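Long-range contacts in Rpb7-binding protein seb1 (Schizosaccharomyces pombe 972h-, PDB 5MDT), which drives transcription termination by binding RNA polymerase II and nascent RNA, probably recognising the polymerase's C-terminal domain through its CTD-interacting domain: residues A[73-84]-A[92-100]; A[2-13]-A[25-36]. All coordinates share one frame; numbering follows the deposited sequence.

Contacts 1 and 2 each join two helices adjacent in sequence and running roughly antiparallel, but they share no helix: contact 2 pairs helices 4-16 and 23-35, contact 1 the end of helix 59-79 with the start of helix 92-113. Both are partly buried. Contact 1 is the closer-packed, its axes 7.6 Å apart against 9.7 Å, and it is aromatic, with rings lying on glycines and a buried serine tied to a glutamate. Contact 2 has an aliphatic core of leucine and isoleucine around one phenylalanine, fringed by lysine chains and a few mostly weak polar bonds at the chain's exposed start. The two meet where M34 packs against F73 and F92.

Contact 1 of 2, residues A[73-84]-A[92-100]; sequences FQDGAKKNNESF and FSGGWCKAA
W96 lies between Q74 and F84, one on each face of its indole. Q74 CG sits 3.6 Å from the centroid of the six-membered ring, 14° off the normal, and on the opposite face F84 CB makes the matching CH-pi contact at 3.7 Å. CG of W96 stands anti to the backbone N, beside the carbonyl carbon, and from there the indole enters the slot between Q74 and F84, while A77 CB touches CE3 obliquely. The polar ends point elsewhere: W96 NE1 bonds the carbonyl of T134, and the Q74 amide bonds A132 and T134.

The F84 ring leans over the indole's five-membered ring with the planes 47° apart, neither stacked nor edge-to-face; CD1 comes closest, and the far edge of the phenyl meets A100 CB.

F92 lays its ring over G76, whose CA is 4.0 Å from the ring centroid, and F73 does the same in return over G95 CA, at 3.7 Å. A CB on either glycine would run into the facing ring; the lack of one is consistent with the close approach of the two axes, 7.6 Å. N80 ND2 lies beside F92, held there by its bond to G76 O.

Beyond the helix end, E82 OE2 takes two bonds from S93: a nearly straight one from N (2.9 Å, 170°) and one from OG (2.7 Å) on its anti side. S91 holds the other carboxylate oxygen.

A Schellman motif with N81 at C-prime ends the first helix, and the chain returns through a loop into an antiparallel helical hairpin, part of the all-helical right-handed superhelix of CID domains.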
loop_
_atom_site.group_PDB
_atom_site.type_symbol
_atom_site.label_atom_id
_atom_site.label_comp_id
_atom_site.label_asym_id
_atom_site.label_seq_id
_atom_site.Cartn_x
_atom_site.Cartn_y
_atom_site.Cartn_z
ATOM N N PHE A 73 5.034 8.767 -0.281
ATOM C CA PHE A 73 5.176 9.473 1.001
ATOM C C PHE A 73 6.633 9.428 1.465
ATOM O O PHE A 73 7.142 10.425 1.967
ATOM C CB PHE A 73 4.293 8.842 2.091
ATOM C CG PHE A 73 2.800 9.087 2.022
ATOM C CD1 PHE A 73 2.298 10.354 1.739
ATOM C CD2 PHE A 73 1.900 8.090 2.383
ATOM C CE1 PHE A 73 0.914 10.597 1.737
ATOM C CE2 PHE A 73 0.520 8.343 2.412
ATOM C CZ PHE A 73 0.036 9.592 2.092
ATOM N N GLN A 74 7.302 8.267 1.308
ATOM C CA GLN A 74 8.714 8.101 1.668
ATOM C C GLN A 74 9.576 9.105 0.881
ATOM O O GLN A 74 10.433 9.777 1.475
ATOM C CB GLN A 74 9.173 6.654 1.401
ATOM C CG GLN A 74 10.673 6.454 1.650
ATOM C CD GLN A 74 11.226 5.122 1.221
ATOM O OE1 GLN A 74 10.647 4.406 0.394
ATOM N NE2 GLN A 74 12.403 4.788 1.743
ATOM N N ASP A 75 9.308 9.255 -0.437
ATOM C CA ASP A 75 10.062 10.211 -1.269
ATOM C C ASP A 75 9.891 11.644 -0.780
ATOM O O ASP A 75 10.875 12.389 -0.684
ATOM C CB ASP A 75 9.672 10.089 -2.753
ATOM C CG ASP A 75 10.109 8.802 -3.419
ATOM O OD1 ASP A 75 10.989 8.107 -2.857
ATOM O OD2 ASP A 75 9.564 8.480 -4.496
ATOM N N GLY A 76 8.650 11.999 -0.444
ATOM C CA GLY A 76 8.308 13.312 0.091
ATOM C C GLY A 76 9.005 13.600 1.408
ATOM O O GLY A 76 9.460 14.720 1.631
ATOM N N ALA A 77 9.104 12.578 2.285
ATOM C CA ALA A 77 9.737 12.673 3.604
ATOM C C ALA A 77 11.232 12.926 3.492
ATOM O O ALA A 77 11.746 13.809 4.185
ATOM C CB ALA A 77 9.465 11.415 4.418
ATOM N N LYS A 78 11.922 12.194 2.590
ATOM C CA LYS A 78 13.360 12.358 2.331
ATOM C C LYS A 78 13.638 13.782 1.831
ATOM O O LYS A 78 14.579 14.425 2.306
ATOM C CB LYS A 78 13.857 11.329 1.304
ATOM C CG LYS A 78 13.747 9.867 1.757
ATOM C CD LYS A 78 14.580 8.915 0.885
ATOM C CE LYS A 78 13.993 8.646 -0.485
ATOM N NZ LYS A 78 15.012 8.102 -1.420
ATOM N N LYS A 79 12.786 14.282 0.906
ATOM C CA LYS A 79 12.864 15.634 0.323
ATOM C C LYS A 79 12.733 16.714 1.396
ATOM O O LYS A 79 13.382 17.747 1.291
ATOM C CB LYS A 79 11.733 15.840 -0.696
ATOM C CG LYS A 79 12.074 15.481 -2.136
ATOM C CD LYS A 79 10.912 15.818 -3.085
ATOM C CE LYS A 79 10.669 17.308 -3.251
ATOM N NZ LYS A 79 9.340 17.593 -3.852
ATOM N N ASN A 80 11.867 16.489 2.401
ATOM C CA ASN A 80 11.623 17.443 3.485
ATOM C C ASN A 80 12.427 17.136 4.768
ATOM O O ASN A 80 12.139 17.714 5.823
ATOM C CB ASN A 80 10.124 17.551 3.755
ATOM C CG ASN A 80 9.389 18.244 2.637
ATOM O OD1 ASN A 80 9.337 19.477 2.571
ATOM N ND2 ASN A 80 8.870 17.470 1.694
ATOM N N ASN A 81 13.457 16.255 4.658
ATOM C CA ASN A 81 14.348 15.808 5.746
ATOM C C ASN A 81 13.575 15.317 6.985
ATOM O O ASN A 81 13.925 15.630 8.127
ATOM C CB ASN A 81 15.393 16.881 6.092
ATOM C CG ASN A 81 16.267 17.229 4.921
ATOM O OD1 ASN A 81 16.029 18.214 4.215
ATOM N ND2 ASN A 81 17.252 16.386 4.644
ATOM N N GLU A 82 12.513 14.537 6.731
ATOM C CA GLU A 82 11.637 13.957 7.733
ATOM C C GLU A 82 12.047 12.517 8.007
ATOM O O GLU A 82 12.438 11.792 7.089
ATOM C CB GLU A 82 10.181 14.016 7.266
ATOM C CG GLU A 82 9.567 15.403 7.315
ATOM C CD GLU A 82 8.150 15.520 6.780
ATOM O OE1 GLU A 82 7.827 16.589 6.219
ATOM O OE2 GLU A 82 7.370 14.549 6.900
ATOM N N SER A 83 11.957 12.115 9.278
ATOM C CA SER A 83 12.330 10.788 9.753
ATOM C C SER A 83 11.117 9.886 9.896
ATOM O O SER A 83 10.066 10.339 10.343
ATOM C CB SER A 83 13.053 10.900 11.094
ATOM O OG SER A 83 13.231 9.638 11.718
ATOM N N PHE A 84 11.279 8.602 9.543
ATOM C CA PHE A 84 10.258 7.565 9.699
ATOM C C PHE A 84 10.147 7.202 11.195
ATOM O O PHE A 84 9.055 6.885 11.661
ATOM C CB PHE A 84 10.617 6.327 8.852
ATOM C CG PHE A 84 9.705 5.136 9.031
ATOM C CD1 PHE A 84 8.492 5.061 8.357
ATOM C CD2 PHE A 84 10.058 4.089 9.877
ATOM C CE1 PHE A 84 7.641 3.964 8.535
ATOM C CE2 PHE A 84 9.209 2.994 10.056
ATOM C CZ PHE A 84 8.001 2.943 9.388
ATOM N N PHE A 92 4.572 14.087 5.123
ATOM C CA PHE A 92 4.926 12.866 4.376
ATOM C C PHE A 92 5.359 11.696 5.244
ATOM O O PHE A 92 4.925 10.580 4.988
ATOM C CB PHE A 92 5.973 13.167 3.307
ATOM C CG PHE A 92 5.503 14.186 2.302
ATOM C CD1 PHE A 92 4.633 13.826 1.277
ATOM C CD2 PHE A 92 5.903 15.517 2.399
ATOM C CE1 PHE A 92 4.159 14.781 0.375
ATOM C CE2 PHE A 92 5.442 16.470 1.486
ATOM C CZ PHE A 92 4.577 16.095 0.478
ATOM N N SER A 93 6.203 11.942 6.265
ATOM C CA SER A 93 6.649 10.888 7.187
ATOM C C SER A 93 5.474 10.264 7.969
ATOM O O SER A 93 5.520 9.068 8.270
ATOM C CB SER A 93 7.726 11.402 8.136
ATOM O OG SER A 93 7.330 12.607 8.769
ATOM N N GLY A 94 4.444 11.075 8.275
ATOM C CA GLY A 94 3.216 10.613 8.922
ATOM C C GLY A 94 2.482 9.638 8.028
ATOM O O GLY A 94 2.126 8.547 8.466
ATOM N N GLY A 95 2.359 9.980 6.741
ATOM C CA GLY A 95 1.712 9.089 5.773
ATOM C C GLY A 95 2.478 7.789 5.587
ATOM O O GLY A 95 1.877 6.716 5.505
ATOM N N TRP A 96 3.823 7.880 5.532
ATOM C CA TRP A 96 4.723 6.732 5.372
ATOM C C TRP A 96 4.550 5.797 6.597
ATOM O O TRP A 96 4.400 4.587 6.431
ATOM C CB TRP A 96 6.160 7.280 5.272
ATOM C CG TRP A 96 7.295 6.300 5.140
ATOM C CD1 TRP A 96 7.220 4.952 4.929
ATOM C CD2 TRP A 96 8.689 6.623 5.186
ATOM N NE1 TRP A 96 8.483 4.414 4.858
ATOM C CE2 TRP A 96 9.406 5.418 5.012
ATOM C CE3 TRP A 96 9.407 7.820 5.367
ATOM C CZ2 TRP A 96 10.814 5.373 5.034
ATOM C CZ3 TRP A 96 10.799 7.779 5.366
ATOM C CH2 TRP A 96 11.486 6.567 5.197
ATOM N N CYS A 97 4.497 6.375 7.802
ATOM C CA CYS A 97 4.295 5.643 9.055
ATOM C C CYS A 97 2.923 4.922 9.069
ATOM O O CYS A 97 2.862 3.726 9.354
ATOM C CB CYS A 97 4.448 6.587 10.244
ATOM S SG CYS A 97 4.073 5.831 11.844
ATOM N N LYS A 98 1.834 5.647 8.762
ATOM C CA LYS A 98 0.477 5.064 8.760
ATOM C C LYS A 98 0.373 3.971 7.705
ATOM O O LYS A 98 -0.194 2.927 8.003
ATOM C CB LYS A 98 -0.614 6.116 8.540
ATOM C CG LYS A 98 -0.709 7.123 9.677
ATOM C CD LYS A 98 -1.838 8.129 9.445
ATOM C CE LYS A 98 -1.811 9.282 10.432
ATOM N NZ LYS A 98 -0.707 10.259 10.160
ATOM N N ALA A 99 0.926 4.182 6.490
ATOM C CA ALA A 99 0.886 3.126 5.455
ATOM C C ALA A 99 1.670 1.877 5.932
ATOM O O ALA A 99 1.214 0.752 5.734
ATOM C CB ALA A 99 1.432 3.651 4.130
ATOM N N ALA A 100 2.816 2.080 6.623
ATOM C CA ALA A 100 3.600 0.973 7.194
ATOM C C ALA A 100 2.751 0.186 8.209
ATOM O O ALA A 100 2.770 -1.052 8.202
ATOM C CB ALA A 100 4.851 1.515 7.879
#

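Contact 2 of 2, residues A[2-13]-A[25-36]; sequences SGIAEFDGILDS and KILKLTNLSMEN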
loop_
_atom_site.group_PDB
_atom_site.type_symbol
_atom_site.label_atom_id
_atom_site.label_comp_id
_atom_site.label_asym_id
_atom_site.label_seq_id
_atom_site.Cartn_x
_atom_site.Cartn_y
_atom_site.Cartn_z
ATOM N N SER A 2 -6.390 16.969 -5.335
ATOM C CA SER A 2 -7.805 17.354 -5.301
ATOM C C SER A 2 -8.495 16.985 -3.976
ATOM O O SER A 2 -8.596 17.857 -3.112
ATOM C CB SER A 2 -8.566 16.824 -6.518
ATOM O OG SER A 2 -9.975 16.879 -6.353
ATOM N N GLY A 3 -8.948 15.728 -3.813
ATOM C CA GLY A 3 -9.605 15.316 -2.581
ATOM C C GLY A 3 -9.890 13.852 -2.286
ATOM O O GLY A 3 -9.802 12.953 -3.141
ATOM N N ILE A 4 -10.287 13.623 -1.046
ATOM C CA ILE A 4 -10.607 12.282 -0.554
ATOM C C ILE A 4 -11.855 11.720 -1.240
ATOM O O ILE A 4 -11.902 10.508 -1.477
ATOM C CB ILE A 4 -10.669 12.213 1.008
ATOM C CG1 ILE A 4 -10.752 10.759 1.532
ATOM C CG2 ILE A 4 -11.788 13.086 1.591
ATOM C CD1 ILE A 4 -9.466 9.882 1.348
ATOM N N ALA A 5 -12.850 12.582 -1.577
ATOM C CA ALA A 5 -14.071 12.118 -2.248
ATOM C C ALA A 5 -13.727 11.511 -3.625
ATOM O O ALA A 5 -14.188 10.409 -3.944
ATOM C CB ALA A 5 -15.068 13.257 -2.397
ATOM N N GLU A 6 -12.859 12.192 -4.404
ATOM C CA GLU A 6 -12.419 11.665 -5.704
ATOM C C GLU A 6 -11.660 10.340 -5.522
ATOM O O GLU A 6 -11.905 9.391 -6.271
ATOM C CB GLU A 6 -11.532 12.687 -6.434
ATOM C CG GLU A 6 -11.117 12.203 -7.810
ATOM C CD GLU A 6 -10.628 13.207 -8.835
ATOM O OE1 GLU A 6 -10.344 14.372 -8.469
ATOM O OE2 GLU A 6 -10.503 12.809 -10.015
ATOM N N PHE A 7 -10.747 10.285 -4.534
ATOM C CA PHE A 7 -9.953 9.085 -4.240
ATOM C C PHE A 7 -10.883 7.885 -3.937
ATOM O O PHE A 7 -10.696 6.814 -4.525
ATOM C CB PHE A 7 -9.050 9.407 -3.025
ATOM C CG PHE A 7 -8.027 8.363 -2.628
ATOM C CD1 PHE A 7 -6.730 8.404 -3.140
ATOM C CD2 PHE A 7 -8.333 7.398 -1.664
ATOM C CE1 PHE A 7 -5.763 7.483 -2.715
ATOM C CE2 PHE A 7 -7.370 6.494 -1.222
ATOM C CZ PHE A 7 -6.087 6.529 -1.757
ATOM N N ASP A 8 -11.888 8.073 -3.046
ATOM C CA ASP A 8 -12.833 6.999 -2.702
ATOM C C ASP A 8 -13.650 6.556 -3.931
ATOM O O ASP A 8 -13.940 5.361 -4.071
ATOM C CB ASP A 8 -13.764 7.445 -1.564
ATOM C CG ASP A 8 -13.056 7.664 -0.238
ATOM O OD1 ASP A 8 -11.894 7.198 -0.095
ATOM O OD2 ASP A 8 -13.665 8.296 0.663
ATOM N N GLY A 9 -13.990 7.514 -4.802
ATOM C CA GLY A 9 -14.721 7.257 -6.042
ATOM C C GLY A 9 -13.941 6.412 -7.029
ATOM O O GLY A 9 -14.519 5.545 -7.696
ATOM N N ILE A 10 -12.617 6.638 -7.127
ATOM C CA ILE A 10 -11.736 5.816 -7.984
ATOM C C ILE A 10 -11.671 4.372 -7.421
ATOM O O ILE A 10 -11.749 3.406 -8.183
ATOM C CB ILE A 10 -10.323 6.431 -8.124
ATOM C CG1 ILE A 10 -10.404 7.788 -8.873
ATOM C CG2 ILE A 10 -9.364 5.452 -8.864
ATOM C CD1 ILE A 10 -9.205 8.688 -8.684
ATOM N N LEU A 11 -11.546 4.249 -6.098
ATOM C CA LEU A 11 -11.522 2.929 -5.435
ATOM C C LEU A 11 -12.833 2.165 -5.677
ATOM O O LEU A 11 -12.801 0.953 -5.943
ATOM C CB LEU A 11 -11.216 3.056 -3.931
ATOM C CG LEU A 11 -9.827 3.586 -3.539
ATOM C CD1 LEU A 11 -9.748 3.811 -2.028
ATOM C CD2 LEU A 11 -8.696 2.662 -4.018
ATOM N N ASP A 12 -13.978 2.884 -5.660
ATOM C CA ASP A 12 -15.295 2.298 -5.979
ATOM C C ASP A 12 -15.318 1.728 -7.388
ATOM O O ASP A 12 -15.791 0.606 -7.573
ATOM C CB ASP A 12 -16.405 3.347 -5.849
ATOM C CG ASP A 12 -16.796 3.648 -4.417
ATOM O OD1 ASP A 12 -16.451 2.836 -3.514
ATOM O OD2 ASP A 12 -17.464 4.678 -4.194
ATOM N N SER A 13 -14.804 2.488 -8.385
ATOM C CA SER A 13 -14.740 2.016 -9.783
ATOM C C SER A 13 -13.838 0.780 -9.891
ATOM O O SER A 13 -14.210 -0.195 -10.547
ATOM C CB SER A 13 -14.215 3.114 -10.704
ATOM O OG SER A 13 -15.113 4.210 -10.756
ATOM N N LYS A 25 -5.239 4.206 -12.725
ATOM C CA LYS A 25 -5.868 4.499 -11.426
ATOM C C LYS A 25 -4.817 4.590 -10.314
ATOM O O LYS A 25 -4.926 5.456 -9.444
ATOM C CB LYS A 25 -7.005 3.517 -11.099
ATOM C CG LYS A 25 -8.248 3.738 -11.974
ATOM C CD LYS A 25 -9.353 2.726 -11.659
ATOM C CE LYS A 25 -10.674 3.036 -12.332
ATOM N NZ LYS A 25 -10.630 2.841 -13.809
ATOM N N ILE A 26 -3.783 3.705 -10.352
ATOM C CA ILE A 26 -2.712 3.746 -9.343
ATOM C C ILE A 26 -2.043 5.137 -9.406
ATOM O O ILE A 26 -1.880 5.781 -8.357
ATOM C CB ILE A 26 -1.716 2.589 -9.546
ATOM C CG1 ILE A 26 -2.381 1.234 -9.198
ATOM C CG2 ILE A 26 -0.408 2.786 -8.753
ATOM C CD1 ILE A 26 -1.579 0.053 -9.816
ATOM N N LEU A 27 -1.736 5.616 -10.612
ATOM C CA LEU A 27 -1.132 6.939 -10.707
ATOM C C LEU A 27 -2.056 8.035 -10.218
ATOM O O LEU A 27 -1.590 8.939 -9.520
ATOM C CB LEU A 27 -0.662 7.245 -12.142
ATOM C CG LEU A 27 0.454 6.323 -12.661
ATOM C CD1 LEU A 27 0.697 6.516 -14.140
ATOM C CD2 LEU A 27 1.730 6.456 -11.832
ATOM N N LYS A 28 -3.359 7.994 -10.585
ATOM C CA LYS A 28 -4.305 9.046 -10.137
ATOM C C LYS A 28 -4.446 9.057 -8.596
ATOM O O LYS A 28 -4.427 10.118 -7.964
ATOM C CB LYS A 28 -5.704 8.841 -10.754
ATOM C CG LYS A 28 -5.787 9.021 -12.275
ATOM C CD LYS A 28 -7.234 9.209 -12.754
ATOM C CE LYS A 28 -8.046 7.934 -12.815
ATOM N NZ LYS A 28 -9.505 8.212 -12.910
ATOM N N LEU A 29 -4.574 7.870 -8.002
ATOM C CA LEU A 29 -4.744 7.739 -6.558
ATOM C C LEU A 29 -3.523 8.267 -5.843
ATOM O O LEU A 29 -3.661 8.985 -4.863
ATOM C CB LEU A 29 -4.941 6.236 -6.228
ATOM C CG LEU A 29 -6.288 5.648 -6.638
ATOM C CD1 LEU A 29 -6.223 4.114 -6.633
ATOM C CD2 LEU A 29 -7.411 6.118 -5.725
ATOM N N THR A 30 -2.318 7.954 -6.383
ATOM C CA THR A 30 -1.076 8.398 -5.783
ATOM C C THR A 30 -0.992 9.914 -5.815
ATOM O O THR A 30 -0.653 10.496 -4.784
ATOM C CB THR A 30 0.103 7.721 -6.452
ATOM O OG1 THR A 30 -0.045 6.290 -6.326
ATOM C CG2 THR A 30 1.423 8.158 -5.869
ATOM N N ASN A 31 -1.335 10.549 -6.969
ATOM C CA ASN A 31 -1.349 12.022 -7.050
ATOM C C ASN A 31 -2.285 12.634 -6.026
ATOM O O ASN A 31 -1.920 13.627 -5.373
ATOM C CB ASN A 31 -1.744 12.497 -8.457
ATOM C CG ASN A 31 -0.615 12.297 -9.433
ATOM O OD1 ASN A 31 0.535 12.065 -9.035
ATOM N ND2 ASN A 31 -0.918 12.323 -10.739
ATOM N N LEU A 32 -3.504 12.078 -5.890
ATOM C CA LEU A 32 -4.468 12.653 -4.938
ATOM C C LEU A 32 -3.916 12.600 -3.501
ATOM O O LEU A 32 -4.021 13.570 -2.769
ATOM C CB LEU A 32 -5.824 11.926 -5.039
ATOM C CG LEU A 32 -6.658 12.259 -6.287
ATOM C CD1 LEU A 32 -7.704 11.204 -6.522
ATOM C CD2 LEU A 32 -7.386 13.589 -6.112
ATOM N N SER A 33 -3.255 11.505 -3.132
ATOM C CA SER A 33 -2.707 11.379 -1.781
ATOM C C SER A 33 -1.536 12.344 -1.565
ATOM O O SER A 33 -1.430 12.931 -0.499
ATOM C CB SER A 33 -2.307 9.928 -1.500
ATOM O OG SER A 33 -1.181 9.611 -2.297
ATOM N N MET A 34 -0.701 12.566 -2.599
ATOM C CA MET A 34 0.436 13.481 -2.472
ATOM C C MET A 34 -0.008 14.929 -2.517
ATOM O O MET A 34 0.714 15.796 -2.010
ATOM C CB MET A 34 1.486 13.226 -3.585
ATOM C CG MET A 34 2.189 11.888 -3.447
ATOM S SD MET A 34 3.159 11.754 -1.915
ATOM C CE MET A 34 4.664 12.699 -2.432
ATOM N N GLU A 35 -1.162 15.216 -3.150
ATOM C CA GLU A 35 -1.655 16.610 -3.233
ATOM C C GLU A 35 -2.407 17.014 -1.949
ATOM O O GLU A 35 -2.723 18.188 -1.740
ATOM C CB GLU A 35 -2.594 16.781 -4.438
ATOM C CG GLU A 35 -1.910 16.709 -5.804
ATOM C CD GLU A 35 -2.783 16.299 -6.977
ATOM O OE1 GLU A 35 -4.015 16.171 -6.803
ATOM O OE2 GLU A 35 -2.221 16.057 -8.069
ATOM N N ASN A 36 -2.682 16.037 -1.081
ATOM C CA ASN A 36 -3.465 16.255 0.132
ATOM C C ASN A 36 -2.842 15.763 1.434
ATOM O O ASN A 36 -3.566 15.380 2.350
ATOM C CB ASN A 36 -4.874 15.696 -0.109
ATOM C CG ASN A 36 -5.600 16.442 -1.193
ATOM O OD1 ASN A 36 -5.720 15.952 -2.311
ATOM N ND2 ASN A 36 -6.164 17.596 -0.857
#
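I10 is the knob of the apolar packing, set in a hole formed by K25, K28, L29 and L32. Its CD1 meets L32 CD1 tip to tip at 3.6 Å, while CG2, anti to the backbone N, rests on the aliphatic chain of K25 and on L29 CD2. L29 runs antiparallel to I10 alongside it, and its other branch, CD1, meets L11 CD2 at 3.9 Å. L32 splits its branches: CD1 reaches I10 and the backbone of F7, and CD2 lies against S2 CB.

The aromatic contribution is F7. L29 CD2 stands over one face, 3.8 Å from the centroid and 23° off the normal, with L29 O and L32 CB at the ring's edge. F43 of helix 40-53 adds an edge-to-face ring contact.

Polar contacts gather at the exposed, poorly ordered start of the chain. S2 N donates to N36 OD1 at 3.3 Å, in the carbonyl plane on a lone pair, and weakly to E35 OE1 at 2.9 Å; N36 ND2 returns a weak bond to S2 O. A leucine in place of N36 would probably leave S2 N and S2 O without these amide partners and let the first residues drift from the end of helix 23-35.

With axes at 159°, the two helices make an antiparallel hairpin packed through this knob into hole, the opening helix pair of the all-helical CID fold.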